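Local coordinates for copper homeostasis protein CutC (Streptococcus agalactiae, PDB 2BDQ) that probably binds copper ions and may take part in copper homeostasis in the cytoplasm, at residues Val25-Asn30 with Lys44-Tyr49; Pro38-Ile43 with Ile82-Glu87; Leu95-Ser100 with Thr106-Gln111. One frame throughout, in Å; residues are numbered along the deposited sequence.

All three contacts lie in the outer layers of a closed eight-stranded parallel barrel. Contact 1 sets strand 24-28 against helix 40-52. Contact 2 ties the start of that helix to the end of helix 72-87. The two are neighbours, with centres about 9 Å apart, and they touch: Leu27 CD2 is 3.6 Å from Val42 CG1. Both also meet the second subunit. Contact 3 lies further along the chain, in the connection from strand 92-95 to helix 106-116, which follows helix 72-87. Its centre is about 24 Å from that of contact 1 and about 20 Å from that of contact 2, and it touches neither.

Contact 1 of 3, residues Val25-Asn30 with Lys44-Tyr49; sequences VELCDN and KEANQY
Leu27 meets Ala46 where strand 24-28 faces helix 40-52. The contact is small and buried, and it is carried by a single leucine. Leu27 CB points at the helix but stays 5.3 Å from Ala46 CB. The next carbon, Leu27 CG, closes to 4.1 Å from Ala46 CB. CG stands roughly anti to the backbone N (chi1 -154°), which carries the branch point out from the strand toward the helix. There the side chain forks. Leu27 CD1 makes the closest approach, 3.5 Å from Ala46 CB, so methyl meets methyl. The same CD1 lies loosely by the end of the Asn47 side chain, one residue further along the helix, and by the backbone of Ile43, one turn earlier.

Strand 24-28, helix 40-52 and strand 56-60 form one beta-alpha-beta unit of the TIM barrel. Leu27 is on the outer side of the strand, in the apolar layer between barrel wall and helix. Its neighbour Glu26 faces the other way and touches Glu5 and Cys7 of strand 3-9. The second branch, Leu27 CD2, does not share the alanine. It rests between Val42 and the ring of Pro38, where the chain enters the helix. Just before Ala46, Glu45 makes a salt bridge to Arg76 of the second subunit.

Contact 2 of 3, residues Pro38-Ile43 with Ile82-Glu87; sequences PSYGVI and ILRAVE
Tyr40 reaches from the first turn of helix 40-52 to Arg84 and Glu87 near the end of helix 72-87. The apolar part is made at the edge of the tyrosine ring. Arg84 CG comes into the ring plane, 3.4 Å from Tyr40 CE1, and Arg84 CB follows at 4.0 Å from the same atom. With CG anti to the backbone N (chi1 -175°), the ring reaches away from its own helix and presents its CD1-CE1 edge to Arg84. The guanidinium does not stack on the ring. The two planes are 44° apart.

The polar part is a hydrogen bond from Tyr40 OH to Glu87 OE1, 3.0 Å long. The hydroxyl meets the anti side of the oxygen, 31° out of the carboxylate plane, and ring and carboxylate stand nearly at right angles. The two helices follow successive strands of the TIM barrel and lie side by side on its outside, so this bond joins neighbouring helices of the outer layer.

The ionic part lies within helix 72-87. Arg84 NH1 is 2.8 Å from Glu87 OE2 in a salt bridge that comes from above the carboxylate plane. A weak bond from Arg84 NE to Glu87 OE1 adds to it. Glu87 thus offers one oxygen to both tyrosine and arginine, while the other takes NH1. Arg84 NH2 has a second anion in Glu80 of the same helix.

Ser39 is the N-cap of helix 40-52, and its OG accepts from Val42 N. Asp81 of the second subunit binds Ser39 OG and Gly41 N.

Contact 3 of 3, residues Leu95-Ser100 with Thr106-Gln111; sequences LGILTS and TEAIEQ
Ile97 and Ile109 lie alongside each other and run in opposite directions, one from the loop after strand 92-95 and one from helix 106-116. Ile97 points at the helix. Ile109 starts out past the loop rather than at it, and makes its approach further out. The two meet through their longer branches. Ile97 CD1 is 3.7 Å from Ile109 CG1, and Ile97 CG1 is 4.1 Å from that same carbon. Ile97 CD1 also reaches the helix backbone, 4.0 Å from Ile109 N.

The two branches of Ile97 divide the work. Its CG1 lies beside the backbone N and anti to the carbonyl carbon (chi1 -43°), which takes CD1 toward Ile109. Its CG2 turns to Ala108 instead and stops 3.9 Å from Ala108 CB. Ile97 CD1 closes on the same methyl, Ala108 CB, at 4.0 Å. The single methyl of Ala108 therefore meets both branches of Ile97. The three touching side chains are buried and meet one another through carbon alone.

Asp105 ties the loop to the helix start: it pairs through its backbone with Ile97, and its OD1 accepts from Ala108 N. The bonds of Thr99 OG1 to Asn101 and to His103 N hold the loop's own turn. On its inner side, Ile109 packs on Phe123 of strand 121-123. This is a beta-alpha connection of a TIM barrel: the chain leaves the C-terminal end of a strand, turns outward, and the following helix packs back against it.

Contact 1 of 3, residues Val25-Asn30 with Lys44-Tyr49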
ATOM      1  N   VAL A  25       7.225 -13.590  -8.637  1.00 21.92           N
ATOM      2  CA  VAL A  25       6.481 -13.063  -7.513  1.00 21.65           C
ATOM      3  C   VAL A  25       5.646 -11.886  -7.983  1.00 21.03           C
ATOM      4  O   VAL A  25       6.079 -11.108  -8.837  1.00 22.30           O
ATOM      5  CB  VAL A  25       7.441 -12.650  -6.354  1.00 21.63           C
ATOM      6  CG1 VAL A  25       8.740 -12.166  -6.924  1.00 24.18           C
ATOM      7  CG2 VAL A  25       6.812 -11.567  -5.494  1.00 18.94           C
ATOM      8  N   GLU A  26       4.426 -11.794  -7.465  1.00 18.66           N
ATOM      9  CA  GLU A  26       3.555 -10.685  -7.805  1.00 19.17           C
ATOM     10  C   GLU A  26       3.768  -9.714  -6.656  1.00 18.34           C
ATOM     11  O   GLU A  26       3.402 -10.003  -5.518  1.00 16.88           O
ATOM     12  CB  GLU A  26       2.083 -11.102  -7.857  1.00 20.01           C
ATOM     13  CG  GLU A  26       1.166  -9.947  -8.275  1.00 23.89           C
ATOM     14  CD  GLU A  26      -0.313 -10.251  -8.110  1.00 27.04           C
ATOM     15  OE1 GLU A  26      -0.745 -10.538  -6.972  1.00 29.14           O
ATOM     16  OE2 GLU A  26      -1.051 -10.193  -9.121  1.00 30.26           O
ATOM     17  N   LEU A  27       4.374  -8.572  -6.958  1.00 18.21           N
ATOM     18  CA  LEU A  27       4.666  -7.571  -5.945  1.00 19.51           C
ATOM     19  C   LEU A  27       3.543  -6.541  -5.785  1.00 19.64           C
ATOM     20  O   LEU A  27       3.161  -5.863  -6.733  1.00 18.61           O
ATOM     21  CB  LEU A  27       5.976  -6.845  -6.298  1.00 19.68           C
ATOM     22  CG  LEU A  27       6.843  -6.202  -5.205  1.00 20.22           C
ATOM     23  CD1 LEU A  27       7.667  -5.062  -5.785  1.00 15.94           C
ATOM     24  CD2 LEU A  27       5.962  -5.668  -4.101  1.00 21.61           C
ATOM     25  N   CYS A  28       3.009  -6.438  -4.576  1.00 20.83           N
ATOM     26  CA  CYS A  28       1.980  -5.454  -4.293  1.00 22.35           C
ATOM     27  C   CYS A  28       1.948  -5.165  -2.802  1.00 21.82           C
ATOM     28  O   CYS A  28       2.784  -5.664  -2.044  1.00 20.78           O
ATOM     29  CB  CYS A  28       0.601  -5.918  -4.795  1.00 25.88           C
ATOM     30  SG  CYS A  28       0.192  -7.672  -4.612  1.00 30.20           S
ATOM     31  N   ASP A  29       1.019  -4.320  -2.383  1.00 20.15           N
ATOM     32  CA  ASP A  29       0.889  -4.010  -0.974  1.00 18.43           C
ATOM     33  C   ASP A  29      -0.599  -4.147  -0.684  1.00 17.27           C
ATOM     34  O   ASP A  29      -1.374  -4.516  -1.571  1.00 16.75           O
ATOM     35  CB  ASP A  29       1.386  -2.583  -0.698  1.00 18.92           C
ATOM     36  CG  ASP A  29       1.377  -2.231   0.781  1.00 19.69           C
ATOM     37  OD1 ASP A  29       1.536  -3.134   1.625  1.00 23.89           O
ATOM     38  OD2 ASP A  29       1.227  -1.043   1.111  1.00 23.35           O
ATOM     39  N   ASN A  30      -0.992  -3.896   0.560  1.00 15.70           N
ATOM     40  CA  ASN A  30      -2.393  -3.943   0.940  1.00 14.49           C
ATOM     41  C   ASN A  30      -3.126  -5.192   0.430  1.00 14.86           C
ATOM     42  O   ASN A  30      -4.116  -5.072  -0.292  1.00 13.95           O
ATOM     43  CB  ASN A  30      -3.085  -2.695   0.377  1.00 13.65           C
ATOM     44  CG  ASN A  30      -4.356  -2.333   1.121  1.00 12.70           C
ATOM     45  OD1 ASN A  30      -4.963  -3.167   1.788  1.00 12.85           O
ATOM     46  ND2 ASN A  30      -4.773  -1.078   0.992  1.00 13.52           N
ATOM     47  N   LYS A  44      11.678  -0.733  -6.218  1.00 17.14           N
ATOM     48  CA  LYS A  44      13.098  -0.661  -6.545  1.00 18.39           C
ATOM     49  C   LYS A  44      13.921  -1.724  -5.822  1.00 18.76           C
ATOM     50  O   LYS A  44      14.694  -2.458  -6.447  1.00 18.37           O
ATOM     51  CB  LYS A  44      13.639   0.724  -6.200  1.00 18.19           C
ATOM     52  CG  LYS A  44      15.152   0.888  -6.318  1.00 19.79           C
ATOM     53  CD  LYS A  44      15.542   2.310  -5.910  1.00 23.44           C
ATOM     54  CE  LYS A  44      17.047   2.513  -5.844  1.00 24.44           C
ATOM     55  NZ  LYS A  44      17.691   2.279  -7.163  1.00 29.23           N
ATOM     56  N   GLU A  45      13.758  -1.807  -4.508  1.00 18.36           N
ATOM     57  CA  GLU A  45      14.512  -2.776  -3.726  1.00 17.36           C
ATOM     58  C   GLU A  45      14.085  -4.221  -3.947  1.00 16.73           C
ATOM     59  O   GLU A  45      14.924  -5.116  -3.986  1.00 15.58           O
ATOM     60  CB  GLU A  45      14.427  -2.421  -2.241  1.00 16.76           C
ATOM     61  CG  GLU A  45      15.021  -1.051  -1.908  1.00 20.20           C
ATOM     62  CD  GLU A  45      16.441  -0.888  -2.439  1.00 23.70           C
ATOM     63  OE1 GLU A  45      17.269  -1.805  -2.228  1.00 25.50           O
ATOM     64  OE2 GLU A  45      16.735   0.159  -3.059  1.00 24.23           O
ATOM     65  N   ALA A  46      12.784  -4.451  -4.080  1.00 15.99           N
ATOM     66  CA  ALA A  46      12.295  -5.800  -4.302  1.00 16.17           C
ATOM     67  C   ALA A  46      12.829  -6.330  -5.633  1.00 16.04           C
ATOM     68  O   ALA A  46      13.328  -7.451  -5.697  1.00 15.78           O
ATOM     69  CB  ALA A  46      10.774  -5.821  -4.297  1.00 14.86           C
ATOM     70  N   ASN A  47      12.737  -5.520  -6.685  1.00 17.46           N
ATOM     71  CA  ASN A  47      13.222  -5.935  -8.001  1.00 20.28           C
ATOM     72  C   ASN A  47      14.696  -6.314  -7.974  1.00 21.73           C
ATOM     73  O   ASN A  47      15.096  -7.328  -8.542  1.00 22.33           O
ATOM     74  CB  ASN A  47      13.014  -4.828  -9.038  1.00 19.75           C
ATOM     75  CG  ASN A  47      11.555  -4.624  -9.387  1.00 22.19           C
ATOM     76  OD1 ASN A  47      11.216  -3.773 -10.212  1.00 24.47           O
ATOM     77  ND2 ASN A  47      10.679  -5.395  -8.754  1.00 24.01           N
ATOM     78  N   GLN A  48      15.507  -5.494  -7.318  1.00 23.46           N
ATOM     79  CA  GLN A  48      16.937  -5.764  -7.229  1.00 24.34           C
ATOM     80  C   GLN A  48      17.195  -6.997  -6.372  1.00 23.60           C
ATOM     81  O   GLN A  48      18.044  -7.817  -6.702  1.00 23.63           O
ATOM     82  CB  GLN A  48      17.665  -4.555  -6.639  1.00 26.56           C
ATOM     83  CG  GLN A  48      19.176  -4.711  -6.534  1.00 31.23           C
ATOM     84  CD  GLN A  48      19.852  -3.421  -6.092  1.00 35.03           C
ATOM     85  OE1 GLN A  48      19.603  -2.351  -6.659  1.00 37.87           O
ATOM     86  NE2 GLN A  48      20.712  -3.515  -5.080  1.00 35.78           N
ATOM     87  N   TYR A  49      16.453  -7.123  -5.277  1.00 23.35           N
ATOM     88  CA  TYR A  49      16.606  -8.260  -4.376  1.00 23.68           C
ATOM     89  C   TYR A  49      16.200  -9.560  -5.058  1.00 24.01           C
ATOM     90  O   TYR A  49      16.924 -10.548  -5.004  1.00 26.20           O
ATOM     91  CB  TYR A  49      15.752  -8.068  -3.125  1.00 24.80           C
ATOM     92  CG  TYR A  49      15.897  -9.176  -2.110  1.00 27.55           C
ATOM     93  CD1 TYR A  49      16.988  -9.219  -1.246  1.00 28.32           C
ATOM     94  CD2 TYR A  49      14.940 -10.187  -2.014  1.00 28.04           C
ATOM     95  CE1 TYR A  49      17.121 -10.244  -0.302  1.00 31.30           C
ATOM     96  CE2 TYR A  49      15.063 -11.212  -1.081  1.00 29.77           C
ATOM     97  CZ  TYR A  49      16.155 -11.232  -0.225  1.00 30.32           C
ATOM     98  OH  TYR A  49      16.276 -12.233   0.712  1.00 31.93           O
TER

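Contact 2 of 3, residues Pro38-Ile43 with Ile82-Glu87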
ATOM      1  N   PRO A  38       2.583  -1.098  -4.773  1.00 15.34           N
ATOM      2  CA  PRO A  38       3.489  -0.881  -3.639  1.00 15.55           C
ATOM      3  C   PRO A  38       4.246   0.443  -3.786  1.00 15.13           C
ATOM      4  O   PRO A  38       4.237   1.055  -4.854  1.00 13.48           O
ATOM      5  CB  PRO A  38       4.416  -2.099  -3.697  1.00 15.17           C
ATOM      6  CG  PRO A  38       4.483  -2.392  -5.167  1.00 15.46           C
ATOM      7  CD  PRO A  38       3.052  -2.212  -5.621  1.00 14.93           C
ATOM      8  N   SER A  39       4.896   0.887  -2.713  1.00 15.27           N
ATOM      9  CA  SER A  39       5.639   2.140  -2.747  1.00 14.25           C
ATOM     10  C   SER A  39       6.817   2.055  -3.721  1.00 15.87           C
ATOM     11  O   SER A  39       7.232   0.960  -4.126  1.00 14.92           O
ATOM     12  CB  SER A  39       6.154   2.490  -1.349  1.00 13.78           C
ATOM     13  OG  SER A  39       7.253   1.659  -0.985  1.00 16.35           O
ATOM     14  N   TYR A  40       7.352   3.212  -4.101  1.00 15.34           N
ATOM     15  CA  TYR A  40       8.482   3.262  -5.024  1.00 15.24           C
ATOM     16  C   TYR A  40       9.676   2.517  -4.433  1.00 14.56           C
ATOM     17  O   TYR A  40      10.332   1.737  -5.114  1.00 13.76           O
ATOM     18  CB  TYR A  40       8.874   4.715  -5.299  1.00 14.87           C
ATOM     19  CG  TYR A  40       9.957   4.898  -6.345  1.00 13.88           C
ATOM     20  CD1 TYR A  40       9.634   5.123  -7.680  1.00 14.72           C
ATOM     21  CD2 TYR A  40      11.302   4.905  -5.985  1.00 14.37           C
ATOM     22  CE1 TYR A  40      10.630   5.363  -8.638  1.00 17.02           C
ATOM     23  CE2 TYR A  40      12.304   5.142  -6.922  1.00 15.09           C
ATOM     24  CZ  TYR A  40      11.963   5.375  -8.244  1.00 15.62           C
ATOM     25  OH  TYR A  40      12.942   5.638  -9.163  1.00 15.85           O
ATOM     26  N   GLY A  41       9.953   2.765  -3.160  1.00 15.03           N
ATOM     27  CA  GLY A  41      11.070   2.105  -2.511  1.00 14.24           C
ATOM     28  C   GLY A  41      10.953   0.591  -2.532  1.00 14.44           C
ATOM     29  O   GLY A  41      11.943  -0.108  -2.751  1.00 15.18           O
ATOM     30  N   VAL A  42       9.750   0.079  -2.291  1.00 14.07           N
ATOM     31  CA  VAL A  42       9.530  -1.359  -2.295  1.00 14.26           C
ATOM     32  C   VAL A  42       9.774  -1.948  -3.684  1.00 14.37           C
ATOM     33  O   VAL A  42      10.393  -2.999  -3.810  1.00 14.03           O
ATOM     34  CB  VAL A  42       8.090  -1.703  -1.828  1.00 13.88           C
ATOM     35  CG1 VAL A  42       7.731  -3.131  -2.229  1.00 16.09           C
ATOM     36  CG2 VAL A  42       7.991  -1.568  -0.319  1.00 14.19           C
ATOM     37  N   ILE A  43       9.295  -1.272  -4.723  1.00 14.26           N
ATOM     38  CA  ILE A  43       9.475  -1.764  -6.093  1.00 16.32           C
ATOM     39  C   ILE A  43      10.962  -1.819  -6.475  1.00 17.80           C
ATOM     40  O   ILE A  43      11.454  -2.832  -6.986  1.00 18.77           O
ATOM     41  CB  ILE A  43       8.712  -0.868  -7.110  1.00 13.70           C
ATOM     42  CG1 ILE A  43       7.202  -0.956  -6.850  1.00 13.29           C
ATOM     43  CG2 ILE A  43       9.003  -1.321  -8.539  1.00 14.57           C
ATOM     44  CD1 ILE A  43       6.371  -0.003  -7.708  1.00  6.52           C
ATOM     45  N   ILE A  82       2.991   3.070 -13.643  1.00 15.05           N
ATOM     46  CA  ILE A  82       3.518   2.195 -14.682  1.00 13.25           C
ATOM     47  C   ILE A  82       4.867   2.705 -15.150  1.00 12.74           C
ATOM     48  O   ILE A  82       5.787   1.924 -15.337  1.00 13.51           O
ATOM     49  CB  ILE A  82       2.549   2.111 -15.872  1.00 14.51           C
ATOM     50  CG1 ILE A  82       1.371   1.210 -15.484  1.00 13.22           C
ATOM     51  CG2 ILE A  82       3.263   1.583 -17.122  1.00 12.48           C
ATOM     52  CD1 ILE A  82       0.254   1.191 -16.489  1.00 13.49           C
ATOM     53  N   LEU A  83       4.989   4.018 -15.332  1.00 13.94           N
ATOM     54  CA  LEU A  83       6.250   4.610 -15.778  1.00 14.01           C
ATOM     55  C   LEU A  83       7.371   4.296 -14.791  1.00 13.97           C
ATOM     56  O   LEU A  83       8.481   3.958 -15.186  1.00 13.05           O
ATOM     57  CB  LEU A  83       6.092   6.123 -15.915  1.00 13.51           C
ATOM     58  CG  LEU A  83       5.817   6.808 -17.256  1.00 15.41           C
ATOM     59  CD1 LEU A  83       5.354   5.843 -18.333  1.00 12.87           C
ATOM     60  CD2 LEU A  83       4.793   7.891 -16.988  1.00 14.19           C
ATOM     61  N   ARG A  84       7.074   4.418 -13.502  1.00 15.45           N
ATOM     62  CA  ARG A  84       8.053   4.127 -12.470  1.00 16.23           C
ATOM     63  C   ARG A  84       8.379   2.627 -12.461  1.00 16.99           C
ATOM     64  O   ARG A  84       9.541   2.241 -12.393  1.00 16.81           O
ATOM     65  CB  ARG A  84       7.519   4.571 -11.101  1.00 16.12           C
ATOM     66  CG  ARG A  84       7.954   5.969 -10.635  1.00 19.04           C
ATOM     67  CD  ARG A  84       7.659   7.087 -11.630  1.00 19.47           C
ATOM     68  NE  ARG A  84       8.628   7.114 -12.722  1.00 24.16           N
ATOM     69  CZ  ARG A  84       8.569   7.936 -13.766  1.00 24.21           C
ATOM     70  NH1 ARG A  84       9.502   7.875 -14.703  1.00 27.24           N
ATOM     71  NH2 ARG A  84       7.578   8.812 -13.879  1.00 25.81           N
ATOM     72  N   ALA A  85       7.356   1.783 -12.550  1.00 17.82           N
ATOM     73  CA  ALA A  85       7.580   0.339 -12.544  1.00 19.55           C
ATOM     74  C   ALA A  85       8.536  -0.081 -13.654  1.00 20.26           C
ATOM     75  O   ALA A  85       9.414  -0.920 -13.439  1.00 21.14           O
ATOM     76  CB  ALA A  85       6.261  -0.409 -12.682  1.00 18.72           C
ATOM     77  N   VAL A  86       8.373   0.491 -14.843  1.00 19.78           N
ATOM     78  CA  VAL A  86       9.257   0.140 -15.945  1.00 19.96           C
ATOM     79  C   VAL A  86      10.667   0.698 -15.754  1.00 19.80           C
ATOM     80  O   VAL A  86      11.647   0.002 -16.005  1.00 20.90           O
ATOM     81  CB  VAL A  86       8.688   0.618 -17.305  1.00 21.42           C
ATOM     82  CG1 VAL A  86       8.300   2.071 -17.225  1.00 23.39           C
ATOM     83  CG2 VAL A  86       9.718   0.417 -18.407  1.00 19.24           C
ATOM     84  N   GLU A  87      10.787   1.938 -15.292  1.00 19.92           N
ATOM     85  CA  GLU A  87      12.118   2.509 -15.104  1.00 21.29           C
ATOM     86  C   GLU A  87      12.870   1.761 -14.003  1.00 19.98           C
ATOM     87  O   GLU A  87      14.089   1.816 -13.945  1.00 21.05           O
ATOM     88  CB  GLU A  87      12.045   4.008 -14.769  1.00 22.43           C
ATOM     89  CG  GLU A  87      11.664   4.322 -13.331  1.00 26.40           C
ATOM     90  CD  GLU A  87      11.743   5.809 -12.999  1.00 28.84           C
ATOM     91  OE1 GLU A  87      11.669   6.155 -11.800  1.00 29.22           O
ATOM     92  OE2 GLU A  87      11.873   6.634 -13.930  1.00 31.02           O
TER

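Contact 3 of 3, residues Leu95-Ser100 with Thr106-Gln111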
ATOM      1  N   LEU A  95      -2.616  -5.483 -14.095  1.00 17.23           N
ATOM      2  CA  LEU A  95      -3.683  -4.495 -13.991  1.00 16.40           C
ATOM      3  C   LEU A  95      -5.017  -5.065 -14.467  1.00 16.96           C
ATOM      4  O   LEU A  95      -5.082  -6.179 -14.987  1.00 15.53           O
ATOM      5  CB  LEU A  95      -3.338  -3.254 -14.816  1.00 15.06           C
ATOM      6  CG  LEU A  95      -3.326  -3.383 -16.343  1.00 14.79           C
ATOM      7  CD1 LEU A  95      -3.395  -2.003 -16.975  1.00 15.34           C
ATOM      8  CD2 LEU A  95      -2.078  -4.107 -16.793  1.00 12.64           C
ATOM      9  N   GLY A  96      -6.082  -4.292 -14.291  1.00 16.56           N
ATOM     10  CA  GLY A  96      -7.389  -4.750 -14.726  1.00 16.12           C
ATOM     11  C   GLY A  96      -8.379  -3.617 -14.657  1.00 15.95           C
ATOM     12  O   GLY A  96      -8.604  -3.047 -13.589  1.00 15.68           O
ATOM     13  N   ILE A  97      -8.968  -3.279 -15.797  1.00 15.49           N
ATOM     14  CA  ILE A  97      -9.935  -2.195 -15.854  1.00 15.11           C
ATOM     15  C   ILE A  97     -11.236  -2.686 -16.487  1.00 16.26           C
ATOM     16  O   ILE A  97     -11.226  -3.286 -17.560  1.00 15.20           O
ATOM     17  CB  ILE A  97      -9.403  -1.019 -16.695  1.00 15.34           C
ATOM     18  CG1 ILE A  97      -7.933  -0.755 -16.369  1.00 15.54           C
ATOM     19  CG2 ILE A  97     -10.218   0.237 -16.408  1.00 15.40           C
ATOM     20  CD1 ILE A  97      -7.282   0.282 -17.286  1.00 15.14           C
ATOM     21  N   LEU A  98     -12.355  -2.412 -15.825  1.00 16.23           N
ATOM     22  CA  LEU A  98     -13.661  -2.823 -16.327  1.00 17.40           C
ATOM     23  C   LEU A  98     -14.616  -1.653 -16.412  1.00 17.47           C
ATOM     24  O   LEU A  98     -14.468  -0.675 -15.696  1.00 18.89           O
ATOM     25  CB  LEU A  98     -14.288  -3.872 -15.413  1.00 16.29           C
ATOM     26  CG  LEU A  98     -13.548  -5.182 -15.148  1.00 17.47           C
ATOM     27  CD1 LEU A  98     -14.385  -6.010 -14.190  1.00 14.27           C
ATOM     28  CD2 LEU A  98     -13.299  -5.936 -16.447  1.00 17.31           C
ATOM     29  N   THR A  99     -15.609  -1.777 -17.286  1.00 19.73           N
ATOM     30  CA  THR A  99     -16.629  -0.751 -17.462  1.00 20.70           C
ATOM     31  C   THR A  99     -17.722  -1.025 -16.433  1.00 21.54           C
ATOM     32  O   THR A  99     -17.736  -2.086 -15.806  1.00 20.35           O
ATOM     33  CB  THR A  99     -17.266  -0.824 -18.873  1.00 22.19           C
ATOM     34  OG1 THR A  99     -17.916  -2.096 -19.039  1.00 22.20           O
ATOM     35  CG2 THR A  99     -16.202  -0.660 -19.954  1.00 19.17           C
ATOM     36  N   SER A 100     -18.637  -0.070 -16.278  1.00 23.00           N
ATOM     37  CA  SER A 100     -19.739  -0.196 -15.335  1.00 25.07           C
ATOM     38  C   SER A 100     -20.578  -1.443 -15.603  1.00 25.89           C
ATOM     39  O   SER A 100     -21.249  -1.951 -14.703  1.00 25.97           O
ATOM     40  CB  SER A 100     -20.628   1.049 -15.392  1.00 26.44           C
ATOM     41  OG  SER A 100     -21.226   1.198 -16.673  1.00 32.54           O
ATOM     42  N   THR A 106     -11.615  -1.466 -22.911  1.00 21.76           N
ATOM     43  CA  THR A 106     -10.556  -1.391 -23.915  1.00 23.29           C
ATOM     44  C   THR A 106      -9.983   0.010 -24.102  1.00 23.11           C
ATOM     45  O   THR A 106      -8.775   0.173 -24.204  1.00 24.02           O
ATOM     46  CB  THR A 106     -11.057  -1.892 -25.297  1.00 23.91           C
ATOM     47  OG1 THR A 106     -11.533  -3.239 -25.179  1.00 27.08           O
ATOM     48  CG2 THR A 106      -9.928  -1.857 -26.318  1.00 25.96           C
ATOM     49  N   GLU A 107     -10.846   1.017 -24.155  1.00 23.78           N
ATOM     50  CA  GLU A 107     -10.374   2.378 -24.350  1.00 26.00           C
ATOM     51  C   GLU A 107      -9.456   2.838 -23.219  1.00 24.32           C
ATOM     52  O   GLU A 107      -8.426   3.466 -23.473  1.00 23.51           O
ATOM     53  CB  GLU A 107     -11.554   3.346 -24.502  1.00 29.60           C
ATOM     54  CG  GLU A 107     -12.726   3.064 -23.565  1.00 35.44           C
ATOM     55  CD  GLU A 107     -13.731   2.084 -24.160  1.00 37.01           C
ATOM     56  OE1 GLU A 107     -14.351   2.429 -25.192  1.00 41.02           O
ATOM     57  OE2 GLU A 107     -13.902   0.979 -23.600  1.00 35.48           O
ATOM     58  N   ALA A 108      -9.813   2.518 -21.979  1.00 21.41           N
ATOM     59  CA  ALA A 108      -8.991   2.923 -20.840  1.00 20.56           C
ATOM     60  C   ALA A 108      -7.634   2.225 -20.890  1.00 20.25           C
ATOM     61  O   ALA A 108      -6.596   2.860 -20.690  1.00 20.61           O
ATOM     62  CB  ALA A 108      -9.705   2.614 -19.519  1.00 20.65           C
ATOM     63  N   ILE A 109      -7.635   0.923 -21.169  1.00 19.55           N
ATOM     64  CA  ILE A 109      -6.385   0.174 -21.245  1.00 19.15           C
ATOM     65  C   ILE A 109      -5.482   0.702 -22.358  1.00 20.78           C
ATOM     66  O   ILE A 109      -4.266   0.815 -22.173  1.00 20.77           O
ATOM     67  CB  ILE A 109      -6.636  -1.333 -21.488  1.00 18.90           C
ATOM     68  CG1 ILE A 109      -7.351  -1.944 -20.285  1.00 17.42           C
ATOM     69  CG2 ILE A 109      -5.311  -2.058 -21.720  1.00 18.95           C
ATOM     70  CD1 ILE A 109      -7.794  -3.351 -20.506  1.00 17.34           C
ATOM     71  N   GLU A 110      -6.061   1.017 -23.514  1.00 21.45           N
ATOM     72  CA  GLU A 110      -5.259   1.532 -24.618  1.00 23.87           C
ATOM     73  C   GLU A 110      -4.583   2.841 -24.224  1.00 23.16           C
ATOM     74  O   GLU A 110      -3.476   3.120 -24.671  1.00 23.20           O
ATOM     75  CB  GLU A 110      -6.115   1.731 -25.880  1.00 25.82           C
ATOM     76  CG  GLU A 110      -6.699   0.437 -26.428  1.00 28.93           C
ATOM     77  CD  GLU A 110      -7.332   0.588 -27.809  1.00 31.37           C
ATOM     78  OE1 GLU A 110      -8.160   1.506 -28.006  1.00 30.88           O
ATOM     79  OE2 GLU A 110      -6.999  -0.226 -28.698  1.00 34.03           O
ATOM     80  N   GLN A 111      -5.241   3.632 -23.377  1.00 24.31           N
ATOM     81  CA  GLN A 111      -4.674   4.904 -22.925  1.00 24.80           C
ATOM     82  C   GLN A 111      -3.371   4.668 -22.155  1.00 24.55           C
ATOM     83  O   GLN A 111      -2.477   5.520 -22.150  1.00 23.49           O
ATOM     84  CB  GLN A 111      -5.656   5.653 -22.009  1.00 27.92           C
ATOM     85  CG  GLN A 111      -6.764   6.439 -22.712  1.00 31.71           C
ATOM     86  CD  GLN A 111      -7.660   7.194 -21.724  1.00 35.30           C
ATOM     87  OE1 GLN A 111      -8.596   6.627 -21.150  1.00 36.71           O
ATOM     88  NE2 GLN A 111      -7.361   8.472 -21.509  1.00 36.06           N
TER